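Local coordinates for L-arabinose ABC transporter, periplasmic L-arabinose-binding protein (Burkholderia thailandensis, PDB 4KZK) that binds beta-D-galactose and probably L-arabinose in the periplasm for delivery to an ABC sugar transporter, at residues 157-161 / 162-166; 191-195 / 196-200; 300-303 / 304-308; 291-294 / 295-299. All coordinates share one frame; numbering follows the deposited sequence.

Contact 1: residues 157-161 / 162-166; sequences AEAKR and RGWNP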
loop_
_atom_site.group_PDB
_atom_site.type_symbol
_atom_site.label_atom_id
_atom_site.label_comp_id
_atom_site.label_asym_id
_atom_site.label_seq_id
_atom_site.Cartn_x
_atom_site.Cartn_y
_atom_site.Cartn_z
ATOM N N ALA A 157 19.660 0.289 9.025
ATOM C CA ALA A 157 20.807 1.092 8.570
ATOM C C ALA A 157 20.847 2.482 9.208
ATOM O O ALA A 157 21.905 2.994 9.578
ATOM C CB ALA A 157 20.835 1.196 7.057
ATOM N N GLU A 158 19.687 3.102 9.363
ATOM C CA GLU A 158 19.640 4.448 9.949
ATOM C C GLU A 158 19.877 4.359 11.454
ATOM O O GLU A 158 20.548 5.204 12.047
ATOM C CB GLU A 158 18.312 5.119 9.607
ATOM C CG GLU A 158 18.091 6.508 10.203
ATOM C CD GLU A 158 19.134 7.542 9.822
ATOM O OE1 GLU A 158 19.920 7.324 8.867
ATOM O OE2 GLU A 158 19.150 8.606 10.479
ATOM N N ALA A 159 19.325 3.329 12.081
ATOM C CA ALA A 159 19.579 3.111 13.502
ATOM C C ALA A 159 21.081 2.954 13.752
ATOM O O ALA A 159 21.618 3.535 14.689
ATOM C CB ALA A 159 18.819 1.904 14.028
ATOM N N LYS A 160 21.744 2.172 12.909
ATOM C CA LYS A 160 23.185 1.958 12.999
ATOM C C LYS A 160 23.940 3.260 12.801
ATOM O O LYS A 160 24.869 3.549 13.553
ATOM C CB LYS A 160 23.614 0.931 11.955
ATOM C CG LYS A 160 25.110 0.728 11.817
ATOM C CD LYS A 160 25.371 -0.399 10.834
ATOM C CE LYS A 160 25.261 -1.739 11.524
ATOM N NZ LYS A 160 26.489 -1.983 12.307
ATOM N N ARG A 161 23.549 4.052 11.802
ATOM C CA ARG A 161 24.193 5.348 11.587
ATOM C C ARG A 161 24.140 6.221 12.855
ATOM O O ARG A 161 25.106 6.918 13.180
ATOM C CB ARG A 161 23.539 6.074 10.406
ATOM C CG ARG A 161 24.371 7.205 9.823
ATOM C CD ARG A 161 23.574 8.024 8.820
ATOM N NE ARG A 161 22.416 8.634 9.469
ATOM C CZ ARG A 161 22.466 9.708 10.252
ATOM N NH1 ARG A 161 23.623 10.337 10.481
ATOM N NH2 ARG A 161 21.350 10.161 10.808
ATOM N N ARG A 162 23.019 6.156 13.579
ATOM C CA ARG A 162 22.823 6.934 14.816
ATOM C C ARG A 162 23.511 6.351 16.046
ATOM O O ARG A 162 23.527 6.991 17.102
ATOM C CB ARG A 162 21.319 7.096 15.108
ATOM C CG ARG A 162 20.607 7.903 14.054
ATOM C CD ARG A 162 19.175 8.203 14.424
ATOM N NE ARG A 162 18.445 8.673 13.259
ATOM C CZ ARG A 162 17.203 9.137 13.306
ATOM N NH1 ARG A 162 16.548 9.222 14.464
ATOM N NH2 ARG A 162 16.629 9.528 12.190
ATOM N N GLY A 163 24.052 5.143 15.922
ATOM C CA GLY A 163 24.729 4.481 17.032
ATOM C C GLY A 163 23.787 3.856 18.042
ATOM O O GLY A 163 24.167 3.594 19.186
ATOM N N TRP A 164 22.551 3.618 17.615
ATOM C CA TRP A 164 21.555 2.994 18.467
ATOM C C TRP A 164 21.979 1.558 18.777
ATOM O O TRP A 164 22.555 0.880 17.938
ATOM C CB TRP A 164 20.190 2.987 17.767
ATOM C CG TRP A 164 19.479 4.289 17.765
ATOM C CD1 TRP A 164 19.998 5.519 18.048
ATOM C CD2 TRP A 164 18.102 4.509 17.419
ATOM N NE1 TRP A 164 19.024 6.490 17.919
ATOM C CE2 TRP A 164 17.855 5.891 17.535
ATOM C CE3 TRP A 164 17.049 3.669 17.041
ATOM C CZ2 TRP A 164 16.597 6.451 17.289
ATOM C CZ3 TRP A 164 15.804 4.227 16.802
ATOM C CH2 TRP A 164 15.592 5.610 16.931
ATOM N N ASN A 165 21.725 1.105 19.992
ATOM C CA ASN A 165 21.857 -0.296 20.326
ATOM C C ASN A 165 20.567 -1.011 19.923
ATOM O O ASN A 165 19.542 -0.801 20.557
ATOM C CB ASN A 165 22.116 -0.429 21.826
ATOM C CG ASN A 165 22.188 -1.868 22.283
ATOM O OD1 ASN A 165 21.930 -2.795 21.514
ATOM N ND2 ASN A 165 22.526 -2.060 23.537
ATOM N N PRO A 166 20.611 -1.846 18.863
ATOM C CA PRO A 166 19.359 -2.392 18.338
ATOM C C PRO A 166 18.640 -3.318 19.303
ATOM O O PRO A 166 17.412 -3.448 19.222
ATOM C CB PRO A 166 19.786 -3.152 17.075
ATOM C CG PRO A 166 21.233 -3.381 17.218
ATOM C CD PRO A 166 21.778 -2.300 18.090
#
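Arg-162 reaches back one helical turn and lays the NE side of its guanidinium against Glu-158. Both NE and NH2 give hydrogen bonds to the single oxygen OE2, the NE to OE2 distance being 2.9 Å with a nearly straight N-H (160°); OE2 lies in the guanidinium plane. The carboxylate stands almost perpendicular, its plane 86° from that of the guanidinium, and Arg-162 comes in on the anti side of OE2. The syn side belongs to Arg-161, whose NE meets OE1 at 2.9 Å and whose NH2 meets OE2 at 2.7 Å. OE2 thus accepts three N-H groups. The negative charge of the carboxylate probably eases the closeness of the two guanidinium groups, like charges whose nearest nitrogens, Arg-161 NH2 and Arg-162 NE, are 4.1 Å apart without bonding to each other. A bend at chi2 turns the Glu-158 chain so that its carboxylate lies between the two arginines. NH1 of Arg-162 has a further partner in the carbonyl of Thr-257.

Gly-163 takes positive phi (78°) and leaves the helix. Its N bonds to Lys-160 O at 3.0 Å, from above the carbonyl plane, and the next N-H, that of Trp-164, bonds to Ala-159 O at 3.1 Å. This pair defines a Schellman motif, which ends helix 144-161 before strand 170-175 of the sugar-binding fold.

Trp-164 turns back to the helix end, CE3 touching Ala-159 CB at 3.9 Å, while Trp-164 CB rests near Ala-159 O. The buried ring also stacks with His-232, and Ile-261 of strand 260-264 touches Glu-158, Ala-159, Arg-162 and Trp-164.

Contact 2: residues 191-195 / 196-200; sequences DALKA and AGFAA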
loop_
_atom_site.group_PDB
_atom_site.type_symbol
_atom_site.label_atom_id
_atom_site.label_comp_id
_atom_site.label_asym_id
_atom_site.label_seq_id
_atom_site.Cartn_x
_atom_site.Cartn_y
_atom_site.Cartn_z
ATOM N N ASP A 191 11.242 -9.364 10.156
ATOM C CA ASP A 191 12.272 -10.374 9.908
ATOM C C ASP A 191 13.596 -9.693 9.610
ATOM O O ASP A 191 14.643 -10.097 10.115
ATOM C CB ASP A 191 11.871 -11.301 8.743
ATOM C CG ASP A 191 10.774 -12.297 9.109
ATOM O OD1 ASP A 191 10.357 -12.353 10.289
ATOM O OD2 ASP A 191 10.327 -13.052 8.212
ATOM N N ALA A 192 13.568 -8.648 8.786
ATOM C CA ALA A 192 14.800 -7.903 8.502
ATOM C C ALA A 192 15.373 -7.253 9.772
ATOM O O ALA A 192 16.586 -7.213 9.970
ATOM C CB ALA A 192 14.564 -6.857 7.406
ATOM N N LEU A 193 14.505 -6.750 10.641
ATOM C CA LEU A 193 14.973 -6.111 11.869
ATOM C C LEU A 193 15.585 -7.142 12.844
ATOM O O LEU A 193 16.638 -6.894 13.443
ATOM C CB LEU A 193 13.850 -5.307 12.535
ATOM C CG LEU A 193 13.511 -4.001 11.815
ATOM C CD1 LEU A 193 12.162 -3.495 12.257
ATOM C CD2 LEU A 193 14.565 -2.933 12.047
ATOM N N LYS A 194 14.940 -8.291 12.993
ATOM C CA LYS A 194 15.509 -9.339 13.841
ATOM C C LYS A 194 16.863 -9.806 13.310
ATOM O O LYS A 194 17.772 -10.055 14.093
ATOM C CB LYS A 194 14.548 -10.498 13.978
ATOM C CG LYS A 194 13.331 -10.147 14.821
ATOM C CD LYS A 194 12.552 -11.394 15.233
ATOM C CE LYS A 194 12.082 -12.216 14.043
ATOM N NZ LYS A 194 11.148 -13.286 14.452
ATOM N N ALA A 195 16.998 -9.874 11.988
ATOM C CA ALA A 195 18.271 -10.266 11.333
ATOM C C ALA A 195 19.383 -9.252 11.576
ATOM O O ALA A 195 20.569 -9.571 11.429
ATOM C CB ALA A 195 18.050 -10.449 9.833
ATOM N N ALA A 196 18.991 -8.035 11.955
ATOM C CA ALA A 196 19.909 -6.937 12.212
ATOM C C ALA A 196 20.136 -6.723 13.697
ATOM O O ALA A 196 20.767 -5.747 14.099
ATOM C CB ALA A 196 19.347 -5.661 11.589
ATOM N N GLY A 197 19.606 -7.611 14.527
ATOM C CA GLY A 197 19.892 -7.559 15.955
ATOM C C GLY A 197 18.842 -6.922 16.839
ATOM O O GLY A 197 19.040 -6.807 18.049
ATOM N N PHE A 198 17.708 -6.535 16.255
ATOM C CA PHE A 198 16.578 -6.083 17.059
ATOM C C PHE A 198 15.975 -7.305 17.728
ATOM O O PHE A 198 15.981 -8.395 17.153
ATOM C CB PHE A 198 15.546 -5.345 16.192
ATOM C CG PHE A 198 16.012 -3.988 15.732
ATOM C CD1 PHE A 198 16.974 -3.870 14.724
ATOM C CD2 PHE A 198 15.502 -2.841 16.302
ATOM C CE1 PHE A 198 17.419 -2.622 14.314
ATOM C CE2 PHE A 198 15.927 -1.585 15.873
ATOM C CZ PHE A 198 16.903 -1.483 14.904
ATOM N N ALA A 199 15.456 -7.113 18.935
ATOM C CA ALA A 199 15.038 -8.218 19.791
ATOM C C ALA A 199 13.576 -8.590 19.570
ATOM O O ALA A 199 12.688 -7.716 19.533
ATOM C CB ALA A 199 15.273 -7.853 21.247
ATOM N N ALA A 200 13.325 -9.887 19.420
ATOM C CA ALA A 200 11.974 -10.394 19.248
ATOM C C ALA A 200 11.086 -9.948 20.414
ATOM O O ALA A 200 9.920 -9.607 20.214
ATOM C CB ALA A 200 11.981 -11.914 19.129
HETATM O O HOH W 1 17.301 -10.731 16.901
#
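A Schellman motif closes helix 180-195, with Gly-197 as its C-prime residue: Phe-198 N bonds to Leu-193 O at 3.0 Å and Gly-197 N to Lys-194 O at 3.1 Å. Gly-197 takes positive phi (100°), where the chain leaves the helix. Leu-193 O takes a second N-H, from Ala-196, also at 3.0 Å; the Ala-196 and Phe-198 donors approach from opposite faces of the carbonyl plane.

Where the chain turns back, an apolar pair forms. One methyl of Leu-193, CD2, sits over a face of the Phe-198 ring, 3.8 Å from its centroid and 16° off the normal, a CH-pi contact displaced slightly toward the rim. Phe-198 CG lies beside its own backbone N (chi1 -71°), which sends the ring along the helix end to meet that methyl. On the outer side, Phe-198 O faces Lys-194 CA at 3.5 Å with a nearly linear C-H, and one water donates to both Lys-194 O and Phe-198 O. The aliphatic CD of Lys-194 meets Ala-200 CB at 4.0 Å.

Helix 180-195 is the connection of a beta-alpha-beta crossover between the parallel neighbours 170-175 and 203-207. Leu-193 and Phe-198 both rest on Val-171 of the first strand, and they also touch strand 233-236 through Phe-236 and Val-234 respectively, while Ala-192 and Ala-196 face helix 144-161.

Contact 3: residues 300-303 / 304-308; sequences VNMY and DWITQ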
loop_
_atom_site.group_PDB
_atom_site.type_symbol
_atom_site.label_atom_id
_atom_site.label_comp_id
_atom_site.label_asym_id
_atom_site.label_seq_id
_atom_site.Cartn_x
_atom_site.Cartn_y
_atom_site.Cartn_z
ATOM N N VAL A 300 -3.543 -1.102 -19.809
ATOM C CA VAL A 300 -3.193 -1.633 -21.137
ATOM C C VAL A 300 -3.460 -3.138 -21.234
ATOM O O VAL A 300 -3.997 -3.610 -22.255
ATOM C CB VAL A 300 -1.735 -1.287 -21.520
ATOM C CG1 VAL A 300 -1.288 -2.053 -22.762
ATOM C CG2 VAL A 300 -1.618 0.214 -21.746
ATOM N N ASN A 301 -3.100 -3.884 -20.194
ATOM C CA ASN A 301 -3.384 -5.308 -20.149
ATOM C C ASN A 301 -4.882 -5.552 -20.302
ATOM O O ASN A 301 -5.288 -6.402 -21.099
ATOM C CB ASN A 301 -2.854 -5.944 -18.857
ATOM C CG ASN A 301 -1.338 -6.058 -18.833
ATOM O OD1 ASN A 301 -0.669 -6.040 -19.873
ATOM N ND2 ASN A 301 -0.788 -6.207 -17.639
ATOM N N MET A 302 -5.696 -4.782 -19.581
ATOM C CA MET A 302 -7.155 -4.844 -19.732
ATOM C C MET A 302 -7.613 -4.471 -21.152
ATOM O O MET A 302 -8.409 -5.181 -21.751
ATOM C CB MET A 302 -7.855 -3.947 -18.693
ATOM C CG MET A 302 -9.375 -3.911 -18.832
ATOM S SD MET A 302 -10.125 -5.541 -18.658
ATOM C CE MET A 302 -9.956 -5.851 -16.905
ATOM N N TYR A 303 -7.136 -3.347 -21.673
ATOM C CA TYR A 303 -7.465 -2.909 -23.031
ATOM C C TYR A 303 -7.210 -4.014 -24.059
ATOM O O TYR A 303 -8.080 -4.352 -24.876
ATOM C CB TYR A 303 -6.660 -1.661 -23.391
ATOM C CG TYR A 303 -6.979 -1.156 -24.784
ATOM C CD1 TYR A 303 -8.097 -0.364 -25.019
ATOM C CD2 TYR A 303 -6.175 -1.487 -25.853
ATOM C CE1 TYR A 303 -8.399 0.089 -26.297
ATOM C CE2 TYR A 303 -6.472 -1.046 -27.136
ATOM C CZ TYR A 303 -7.581 -0.248 -27.345
ATOM O OH TYR A 303 -7.878 0.189 -28.620
ATOM N N ASP A 304 -6.013 -4.583 -24.013
ATOM C CA ASP A 304 -5.618 -5.628 -24.959
ATOM C C ASP A 304 -6.437 -6.907 -24.749
ATOM O O ASP A 304 -6.698 -7.643 -25.698
ATOM C CB ASP A 304 -4.132 -5.944 -24.816
ATOM C CG ASP A 304 -3.234 -4.850 -25.381
ATOM O OD1 ASP A 304 -3.732 -3.940 -26.086
ATOM O OD2 ASP A 304 -2.018 -4.909 -25.123
ATOM N N TRP A 305 -6.832 -7.174 -23.509
ATOM C CA TRP A 305 -7.689 -8.323 -23.194
ATOM C C TRP A 305 -9.068 -8.155 -23.845
ATOM O O TRP A 305 -9.606 -9.092 -24.463
ATOM C CB TRP A 305 -7.824 -8.463 -21.677
ATOM C CG TRP A 305 -8.430 -9.728 -21.154
ATOM C CD1 TRP A 305 -8.708 -10.880 -21.842
ATOM C CD2 TRP A 305 -8.802 -9.979 -19.797
ATOM N NE1 TRP A 305 -9.249 -11.816 -20.990
ATOM C CE2 TRP A 305 -9.317 -11.284 -19.728
ATOM C CE3 TRP A 305 -8.772 -9.210 -18.632
ATOM C CZ2 TRP A 305 -9.786 -11.839 -18.532
ATOM C CZ3 TRP A 305 -9.241 -9.758 -17.455
ATOM C CH2 TRP A 305 -9.737 -11.060 -17.410
ATOM N N ILE A 306 -9.626 -6.952 -23.718
ATOM C CA ILE A 306 -10.917 -6.617 -24.328
ATOM C C ILE A 306 -10.865 -6.656 -25.849
ATOM O O ILE A 306 -11.730 -7.272 -26.496
ATOM C CB ILE A 306 -11.400 -5.214 -23.890
ATOM C CG1 ILE A 306 -11.754 -5.231 -22.393
ATOM C CG2 ILE A 306 -12.618 -4.771 -24.689
ATOM C CD1 ILE A 306 -11.798 -3.864 -21.744
ATOM N N THR A 307 -9.874 -5.976 -26.425
ATOM C CA THR A 307 -9.868 -5.707 -27.873
ATOM C C THR A 307 -9.222 -6.793 -28.737
ATOM O O THR A 307 -9.581 -6.938 -29.907
ATOM C CB THR A 307 -9.186 -4.358 -28.178
ATOM O OG1 THR A 307 -7.836 -4.379 -27.697
ATOM C CG2 THR A 307 -9.950 -3.212 -27.528
ATOM N N GLN A 308 -8.266 -7.540 -28.188
ATOM C CA GLN A 308 -7.578 -8.588 -28.948
ATOM C C GLN A 308 -7.662 -9.974 -28.282
ATOM O O GLN A 308 -7.094 -10.950 -28.780
ATOM C CB GLN A 308 -6.114 -8.181 -29.187
#
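Val-300 to Asp-304, Asn-301 to Trp-305, Met-302 to Ile-306 and Tyr-303 to Thr-307 are each joined by an i to i+4 backbone hydrogen bond, the regular alpha-helical ladder, with the Asp-304 N to Val-300 O bond the shortest at 2.8 Å. Tyr-303 O takes an extra donor: Thr-307 OG1 gives its proton to it at 2.8 Å, from above the carbonyl plane, while Thr-307 N arrives nearly along the C=O direction. With chi1 near 59°, OG1 lies between the backbone N and carbonyl carbon of Thr-307, and from there it can reach back one turn. The same side chain uses its methyl against the aromatic: CG2 stands over a face of the Tyr-303 ring, 3.9 Å from the centroid and 18° off the normal, a CH-pi contact. Asp-304 OD1 approaches that ring at its edge instead, 3.5 Å from CD2.

This is the C-terminal half of helix 291-308, one of the helices flanking the sheet in the lobe that contains strands 38-43 and 118-122. Its sheet-facing side carries Met-302, bent at chi2 and chi3 so that the sulfur turns toward the next turn. SD lies 3.9 Å from Trp-305 CE3, in an oblique Met-aromatic contact, and Met-302 CG meets Ile-306 CD1 at 3.8 Å. Met-302 and Ile-306 both pack on Ile-39 and Lys-118. The indole of Trp-305 is in cation-pi contact with Lys-118 and also touches Pro-138 and Pro-312.

Contact 4: residues 291-294 / 295-299; sequences PRLH and GYDTS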
loop_
_atom_site.group_PDB
_atom_site.type_symbol
_atom_site.label_atom_id
_atom_site.label_comp_id
_atom_site.label_asym_id
_atom_site.label_seq_id
_atom_site.Cartn_x
_atom_site.Cartn_y
_atom_site.Cartn_z
ATOM N N PRO A 291 3.553 3.561 -9.612
ATOM C CA PRO A 291 2.136 3.550 -9.959
ATOM C C PRO A 291 1.881 3.562 -11.465
ATOM O O PRO A 291 0.743 3.388 -11.916
ATOM C CB PRO A 291 1.609 4.839 -9.333
ATOM C CG PRO A 291 2.787 5.771 -9.375
ATOM C CD PRO A 291 3.950 4.871 -9.041
ATOM N N ARG A 292 2.925 3.791 -12.266
ATOM C CA ARG A 292 2.780 3.590 -13.702
ATOM C C ARG A 292 2.489 2.127 -14.015
ATOM O O ARG A 292 1.655 1.820 -14.886
ATOM C CB ARG A 292 4.033 4.030 -14.452
ATOM C CG ARG A 292 3.825 4.049 -15.951
ATOM C CD ARG A 292 5.081 4.497 -16.669
ATOM N NE ARG A 292 5.489 5.847 -16.294
ATOM C CZ ARG A 292 5.103 6.969 -16.900
ATOM N NH1 ARG A 292 4.234 6.942 -17.909
ATOM N NH2 ARG A 292 5.579 8.142 -16.463
ATOM N N LEU A 293 3.162 1.217 -13.326
ATOM C CA LEU A 293 2.895 -0.214 -13.528
ATOM C C LEU A 293 1.464 -0.542 -13.087
ATOM O O LEU A 293 0.698 -1.138 -13.838
ATOM C CB LEU A 293 3.901 -1.081 -12.779
ATOM C CG LEU A 293 5.389 -0.902 -13.128
ATOM C CD1 LEU A 293 6.279 -1.785 -12.276
ATOM C CD2 LEU A 293 5.634 -1.140 -14.600
ATOM N N HIS A 294 1.085 -0.107 -11.891
ATOM C CA HIS A 294 -0.232 -0.427 -11.341
ATOM C C HIS A 294 -1.401 0.303 -11.986
ATOM O O HIS A 294 -2.528 -0.160 -11.899
ATOM C CB HIS A 294 -0.229 -0.175 -9.828
ATOM C CG HIS A 294 0.619 -1.139 -9.064
ATOM N ND1 HIS A 294 0.209 -1.716 -7.880
ATOM C CD2 HIS A 294 1.863 -1.616 -9.310
ATOM C CE1 HIS A 294 1.169 -2.509 -7.428
ATOM N NE2 HIS A 294 2.177 -2.476 -8.284
ATOM N N GLY A 295 -1.147 1.445 -12.631
ATOM C CA GLY A 295 -2.198 2.242 -13.270
ATOM C C GLY A 295 -2.181 2.162 -14.783
ATOM O O GLY A 295 -3.227 1.988 -15.399
ATOM N N TYR A 296 -1.008 2.336 -15.384
ATOM C CA TYR A 296 -0.919 2.358 -16.854
ATOM C C TYR A 296 -0.855 0.919 -17.395
ATOM O O TYR A 296 -1.655 0.570 -18.275
ATOM C CB TYR A 296 0.258 3.253 -17.288
ATOM C CG TYR A 296 0.390 3.522 -18.766
ATOM C CD1 TYR A 296 0.960 2.588 -19.584
ATOM C CD2 TYR A 296 -0.042 4.720 -19.309
ATOM C CE1 TYR A 296 1.099 2.814 -20.940
ATOM C CE2 TYR A 296 0.083 4.976 -20.677
ATOM C CZ TYR A 296 0.650 4.012 -21.488
ATOM O OH TYR A 296 0.806 4.229 -22.848
ATOM N N ASP A 297 0.031 0.076 -16.867
ATOM C CA ASP A 297 0.219 -1.282 -17.431
ATOM C C ASP A 297 -0.983 -2.188 -17.203
ATOM O O ASP A 297 -1.322 -3.007 -18.057
ATOM C CB ASP A 297 1.480 -1.977 -16.906
ATOM C CG ASP A 297 2.750 -1.365 -17.451
ATOM O OD1 ASP A 297 2.660 -0.308 -18.091
ATOM O OD2 ASP A 297 3.818 -1.957 -17.229
ATOM N N THR A 298 -1.628 -2.060 -16.052
ATOM C CA THR A 298 -2.847 -2.809 -15.818
ATOM C C THR A 298 -3.905 -2.396 -16.842
ATOM O O THR A 298 -4.585 -3.255 -17.418
ATOM C CB THR A 298 -3.406 -2.553 -14.415
ATOM O OG1 THR A 298 -3.528 -1.137 -14.212
ATOM C CG2 THR A 298 -2.506 -3.199 -13.351
ATOM N N SER A 299 -4.045 -1.092 -17.075
ATOM C CA SER A 299 -5.076 -0.593 -17.981
ATOM C C SER A 299 -4.812 -1.066 -19.414
ATOM O O SER A 299 -5.746 -1.409 -20.146
ATOM C CB SER A 299 -5.168 0.940 -17.923
ATOM O OG SER A 299 -5.600 1.415 -16.652
#
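Asp-297 stands alongside Leu-293, pointing the same way, and can be followed outward. Its CB lies 3.3 Å from Leu-293 O; CG, set beside the backbone N (chi1 -71°), comes to 4.1 Å from the Leu-293 methyl CD2; OD2 presses on that methyl at 3.3 Å, while OD1 lies at the edge of the Tyr-296 ring, in its plane. The backbone beneath carries a wider pi-type turn at 295-297: Arg-292 O accepts from Tyr-296 N at 2.8 Å and also, in its carbonyl plane, from Asp-297 N at 3.1 Å, five residues on. The bonds to Leu-293 O from Asp-297 N and Thr-298 N are both weak. Thr-298 OG1 donates to His-294 O at 2.7 Å from above the carbonyl plane.

His-294 belongs to the galactose pocket. Its ND1 is hydrogen-bonded to the sugar-binding Asp-123 and its NE2 to Thr-318, two bonds that fix the ring's rotation, and Trp-50 meets it edge-to-face. Tyr-296 OH bonds to Asp-64 of helix 49-65, which also packs on Arg-292 through Phe-57, while Leu-293, His-294 and Thr-298 rest on Met-140 of strand 139-142.

How the contacts relate
Along the chain the order is contact 1, contact 2, contact 4, contact 3. Each is a single unbroken stretch, so none encloses a long loop, and none nests in or crosses another. Contact 1 ends helix 144-161 and contact 2 ends helix 180-195; the two helix ends meet, with Ala-159 CB 4.0 Å from Phe-198 CZ and Pro-166 packed on the loop 196-200. Contacts 4 and 3 are successive halves of helix 291-308, centres about 13 Å apart, running from the sugar pocket outward. Contacts 1 and 3, their centres about 49 Å apart, lie on opposite sides of the chain's centre, in the two lobes that flank the galactose.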